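Local coordinates for protein 433aa long hypothetical phosphoribosylglycinamide formyl transferase (Pyrococcus horikoshii, PDB 2DWC) that is a PurT-like protein of the ATP-grasp superfamily that binds adenosine-5'-diphosphate in a pocket largely of its ATP-grasp domain, at residues B[87-91]-B[294-298]; B[143-149]-B[181-185]. One frame throughout, in Å; residues are numbered along the deposited sequence.

Contact 1: residues B[87-91]-B[294-298]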
# COMPACT_ATOMS: atom_id res chain seq x y z
N ILE B 87 11.01 0.34 -16.81
CA ILE B 87 11.52 -0.21 -15.55
C ILE B 87 11.77 -1.70 -15.61
O ILE B 87 10.84 -2.50 -15.44
CB ILE B 87 10.49 0.12 -14.44
CG1 ILE B 87 10.19 1.63 -14.42
CG2 ILE B 87 11.03 -0.33 -13.08
CD1 ILE B 87 9.16 2.12 -13.35
N PRO B 88 13.01 -2.09 -15.87
CA PRO B 88 13.35 -3.52 -15.93
C PRO B 88 13.31 -4.07 -14.51
O PRO B 88 13.92 -3.49 -13.62
CB PRO B 88 14.78 -3.55 -16.50
CG PRO B 88 15.09 -2.17 -16.93
CD PRO B 88 14.18 -1.23 -16.14
N GLU B 89 12.59 -5.18 -14.29
CA GLU B 89 12.49 -5.75 -12.97
C GLU B 89 13.33 -7.02 -12.84
O GLU B 89 13.58 -7.52 -11.74
CB GLU B 89 11.02 -6.03 -12.68
CG GLU B 89 10.20 -4.76 -12.76
CD GLU B 89 10.37 -3.91 -11.51
OE1 GLU B 89 11.52 -3.48 -11.17
OE2 GLU B 89 9.34 -3.70 -10.85
N ILE B 90 13.80 -7.51 -13.98
CA ILE B 90 14.65 -8.68 -14.02
C ILE B 90 15.84 -8.47 -14.93
O ILE B 90 15.90 -7.49 -15.66
CB ILE B 90 13.86 -9.89 -14.50
CG1 ILE B 90 13.23 -9.62 -15.86
CG2 ILE B 90 12.79 -10.18 -13.49
CD1 ILE B 90 12.70 -10.87 -16.54
N GLU B 91 16.81 -9.37 -14.84
CA GLU B 91 18.00 -9.29 -15.67
C GLU B 91 17.76 -9.92 -17.05
O GLU B 91 18.36 -9.49 -18.03
CB GLU B 91 19.17 -10.02 -14.98
CG GLU B 91 20.44 -9.98 -15.78
CD GLU B 91 21.27 -11.24 -15.59
OE1 GLU B 91 21.51 -11.61 -14.40
OE2 GLU B 91 21.67 -11.85 -16.62
N PRO B 294 20.78 -3.11 -10.07
CA PRO B 294 20.37 -1.74 -10.39
C PRO B 294 18.85 -1.55 -10.42
O PRO B 294 18.31 -0.99 -11.38
CB PRO B 294 21.04 -1.51 -11.74
CG PRO B 294 20.84 -2.84 -12.40
CD PRO B 294 21.14 -3.85 -11.30
N ARG B 295 18.20 -1.98 -9.34
CA ARG B 295 16.74 -1.91 -9.23
C ARG B 295 16.37 -2.41 -7.87
O ARG B 295 17.22 -2.95 -7.15
CB ARG B 295 16.13 -2.84 -10.31
CG ARG B 295 16.62 -4.31 -10.30
CD ARG B 295 16.03 -5.04 -11.56
NE ARG B 295 17.08 -5.77 -12.24
CZ ARG B 295 17.76 -5.38 -13.33
NH1 ARG B 295 17.55 -4.21 -14.01
NH2 ARG B 295 18.73 -6.18 -13.72
N PRO B 296 15.09 -2.29 -7.50
CA PRO B 296 14.58 -2.76 -6.20
C PRO B 296 14.98 -4.26 -6.11
O PRO B 296 15.03 -4.97 -7.12
CB PRO B 296 13.07 -2.61 -6.35
CG PRO B 296 12.92 -1.35 -7.18
CD PRO B 296 14.07 -1.47 -8.22
N HIS B 297 15.27 -4.72 -4.90
CA HIS B 297 15.75 -6.06 -4.68
C HIS B 297 14.84 -6.76 -3.66
O HIS B 297 14.27 -6.09 -2.77
CB HIS B 297 17.17 -5.93 -4.11
CG HIS B 297 17.92 -7.22 -4.05
ND1 HIS B 297 18.23 -7.95 -5.18
CD2 HIS B 297 18.45 -7.90 -3.00
CE1 HIS B 297 18.92 -9.03 -4.83
NE2 HIS B 297 19.06 -9.02 -3.52
N ASP B 298 14.73 -8.08 -3.75
CA ASP B 298 13.84 -8.76 -2.83
C ASP B 298 14.06 -8.55 -1.34
O ASP B 298 13.09 -8.42 -0.59
CB ASP B 298 13.74 -10.27 -3.17
CG ASP B 298 15.10 -10.96 -3.28
OD1 ASP B 298 15.13 -12.09 -3.83
OD2 ASP B 298 16.12 -10.40 -2.81
O HOH W 1 13.29 -4.91 -9.21

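Contact 2: residues B[143-149]-B[181-185]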
# COMPACT_ATOMS: atom_id res chain seq x y z
N THR B 143 39.30 -19.09 -17.83
CA THR B 143 38.59 -19.35 -19.07
C THR B 143 38.79 -20.81 -19.48
O THR B 143 38.15 -21.30 -20.41
CB THR B 143 39.10 -18.44 -20.19
OG1 THR B 143 38.74 -17.08 -19.91
CG2 THR B 143 38.51 -18.84 -21.53
N THR B 144 39.70 -21.49 -18.80
CA THR B 144 39.95 -22.90 -19.10
C THR B 144 40.09 -23.65 -17.79
O THR B 144 40.28 -23.04 -16.74
CB THR B 144 41.24 -23.11 -19.91
OG1 THR B 144 42.36 -22.65 -19.13
CG2 THR B 144 41.18 -22.34 -21.22
N LEU B 145 40.00 -24.98 -17.86
CA LEU B 145 40.15 -25.79 -16.67
C LEU B 145 41.56 -25.58 -16.12
O LEU B 145 41.76 -25.51 -14.90
CB LEU B 145 39.91 -27.26 -17.01
CG LEU B 145 40.04 -28.29 -15.88
CD1 LEU B 145 39.24 -27.85 -14.67
CD2 LEU B 145 39.56 -29.65 -16.38
N ASP B 146 42.53 -25.47 -17.01
CA ASP B 146 43.92 -25.25 -16.60
C ASP B 146 44.03 -23.95 -15.81
O ASP B 146 44.73 -23.88 -14.81
CB ASP B 146 44.84 -25.17 -17.82
CG ASP B 146 45.23 -26.54 -18.35
OD1 ASP B 146 44.38 -27.46 -18.39
OD2 ASP B 146 46.41 -26.68 -18.74
N GLU B 147 43.33 -22.92 -16.28
CA GLU B 147 43.38 -21.65 -15.58
C GLU B 147 42.61 -21.75 -14.27
O GLU B 147 42.99 -21.15 -13.27
CB GLU B 147 42.81 -20.55 -16.46
CG GLU B 147 43.71 -20.16 -17.59
CD GLU B 147 43.17 -18.98 -18.36
OE1 GLU B 147 43.90 -18.44 -19.23
OE2 GLU B 147 42.01 -18.58 -18.10
N LEU B 148 41.53 -22.53 -14.29
CA LEU B 148 40.73 -22.71 -13.07
C LEU B 148 41.59 -23.34 -11.96
O LEU B 148 41.56 -22.89 -10.81
CB LEU B 148 39.51 -23.59 -13.37
CG LEU B 148 38.21 -23.35 -12.59
CD1 LEU B 148 37.66 -24.68 -12.19
CD2 LEU B 148 38.42 -22.45 -11.38
N TYR B 149 42.37 -24.38 -12.31
CA TYR B 149 43.23 -25.03 -11.31
C TYR B 149 44.21 -24.05 -10.72
O TYR B 149 44.36 -23.96 -9.49
CB TYR B 149 44.01 -26.19 -11.92
CG TYR B 149 43.33 -27.52 -11.82
CD1 TYR B 149 42.67 -28.08 -12.91
CD2 TYR B 149 43.34 -28.23 -10.61
CE1 TYR B 149 42.04 -29.31 -12.82
CE2 TYR B 149 42.70 -29.47 -10.50
CZ TYR B 149 42.06 -30.00 -11.61
OH TYR B 149 41.42 -31.21 -11.51
N ILE B 181 37.69 -28.91 -7.89
CA ILE B 181 37.90 -28.12 -9.10
C ILE B 181 37.20 -28.69 -10.33
O ILE B 181 36.51 -27.97 -11.05
CB ILE B 181 39.41 -27.89 -9.34
CG1 ILE B 181 39.95 -26.97 -8.23
CG2 ILE B 181 39.65 -27.27 -10.72
CD1 ILE B 181 41.44 -26.73 -8.26
N PRO B 182 37.33 -30.00 -10.58
CA PRO B 182 36.64 -30.52 -11.76
C PRO B 182 35.10 -30.35 -11.66
O PRO B 182 34.43 -30.05 -12.65
CB PRO B 182 37.08 -31.99 -11.81
CG PRO B 182 37.40 -32.31 -10.37
CD PRO B 182 38.10 -31.06 -9.90
N LYS B 183 34.57 -30.52 -10.46
CA LYS B 183 33.13 -30.37 -10.22
C LYS B 183 32.70 -28.93 -10.52
O LYS B 183 31.65 -28.69 -11.10
CB LYS B 183 32.81 -30.71 -8.76
CG LYS B 183 33.49 -31.98 -8.24
CD LYS B 183 32.54 -33.18 -8.24
CE LYS B 183 31.43 -33.00 -7.21
NZ LYS B 183 30.48 -34.15 -7.21
N ALA B 184 33.53 -27.97 -10.12
CA ALA B 184 33.23 -26.55 -10.33
C ALA B 184 33.27 -26.16 -11.80
O ALA B 184 32.50 -25.30 -12.25
CB ALA B 184 34.20 -25.70 -9.54
N TRP B 185 34.18 -26.77 -12.56
CA TRP B 185 34.31 -26.48 -13.97
C TRP B 185 33.03 -26.90 -14.67
O TRP B 185 32.65 -26.31 -15.68
CB TRP B 185 35.53 -27.22 -14.56
CG TRP B 185 35.69 -26.99 -16.03
CD1 TRP B 185 35.48 -27.90 -17.02
CD2 TRP B 185 36.07 -25.77 -16.68
NE1 TRP B 185 35.69 -27.32 -18.25
CE2 TRP B 185 36.05 -26.01 -18.07
CE3 TRP B 185 36.40 -24.49 -16.22
CZ2 TRP B 185 36.37 -25.02 -19.01
CZ3 TRP B 185 36.72 -23.50 -17.15
CH2 TRP B 185 36.69 -23.77 -18.53

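Contact 1: residues B[87-91]-B[294-298]
Arg295 reaches from the loop 294-298 to the backbone that follows strand 85-88, and its side chain makes most of the contact. Arg295 CB lies 4.0 Å from Pro88 O. CG sits between the backbone N and the carbonyl carbon (chi1 54°), which carries the chain along the backbone toward Glu89 O. Arg295 CD is the closest atom, 3.3 Å from Pro88 O and 3.5 Å from Glu89 O. Arg295 NE passes Glu89 O at 3.9 Å, beyond hydrogen-bonding distance. The guanidinium then lies flat beneath Ile90 O, which stands 3.6 Å above the centre of its plane. Pro294 CG lies against the opposite face, toward its rim. NH1 packs near Pro88 CB and is hydrogen-bonded to Thr115 of helix 112-118. Arg295 NH2 ends 3.7 Å from Glu91 CA. No direct hydrogen bond joins the two segments. The buried Ile90 O has no hydrogen-bonding partner in the model, although the positive group beneath it may ease its burial. One water gives hydrogen bonds to both Glu89 OE1 and Pro296 O, a bridge beside the arginine. The arrangement joins the C-terminal end of a strand in the Rossmann-like preATP-grasp sheet to a loop of the ATP-grasp domain.

Contact 2: residues B[143-149]-B[181-185]
Trp185 packs against Leu145, and Ile181 against Tyr149 and Leu148, where helices 181-185 and 145-149 meet. The two short axes approach to 10.1 Å, and their directions differ by 131°, nearer antiparallel than parallel.

CH-pi and other ring contacts come first. Ile181 CG2 sits over the centre of the Tyr149 ring, 3.5 Å from its centroid and 2° off the normal. Ile181 CD1 touches Tyr149 CD2 at 3.4 Å. Leu145 CB lies over the five-membered ring of Trp185, 4.1 Å from its centroid. Trp185 CG is anti to its own N (chi1 178°), which extends the indole alongside Leu145 to Thr143 and Thr144. Leu145 N lies over one face, toward the rim, and Thr143 O meets the edge in plane, 3.4 Å from Trp185 CH2. The hydroxyl end of the tyrosine makes a van der Waals contact, Tyr149 OH to Pro182 CD at 3.7 Å.

Aliphatic contacts fill the middle. Leu148 CD1 touches Ile181 CG2 at 3.6 Å and also nears Trp185 CB. The Leu148 side chain also touches Thr161 and Val201 of the antiparallel sheet.

No hydrogen bond crosses. Within 143-149, Thr144 OG1 caps the helix by accepting from Glu147 N. Glu147 OE2 accepts from Thr143 N at 2.8 Å.

The helices are thus held together by apolar and ring contacts, while polar bonds shape the start of helix 145-155.

From the N terminus, the chain first builds the parallel sheet of the preATP-grasp domain, and the end of strand 85-88 and the loop after it form the first half of contact 1. It then runs through helices 112-118 and 121-132 to the antiparallel sheet with outermost strands 139-142 and 173-175. There contact 2 closes a short loop of 31 residues, joining two helices within the ATP-grasp domain. The chain continues through the larger mixed sheet, and after strand 286-293 contact 1 closes its loop of 202 residues. Contact 2 is therefore nested inside contact 1. Their centres are 31 Å apart and they do not touch. Contact 1 links two domains; contact 2 is local.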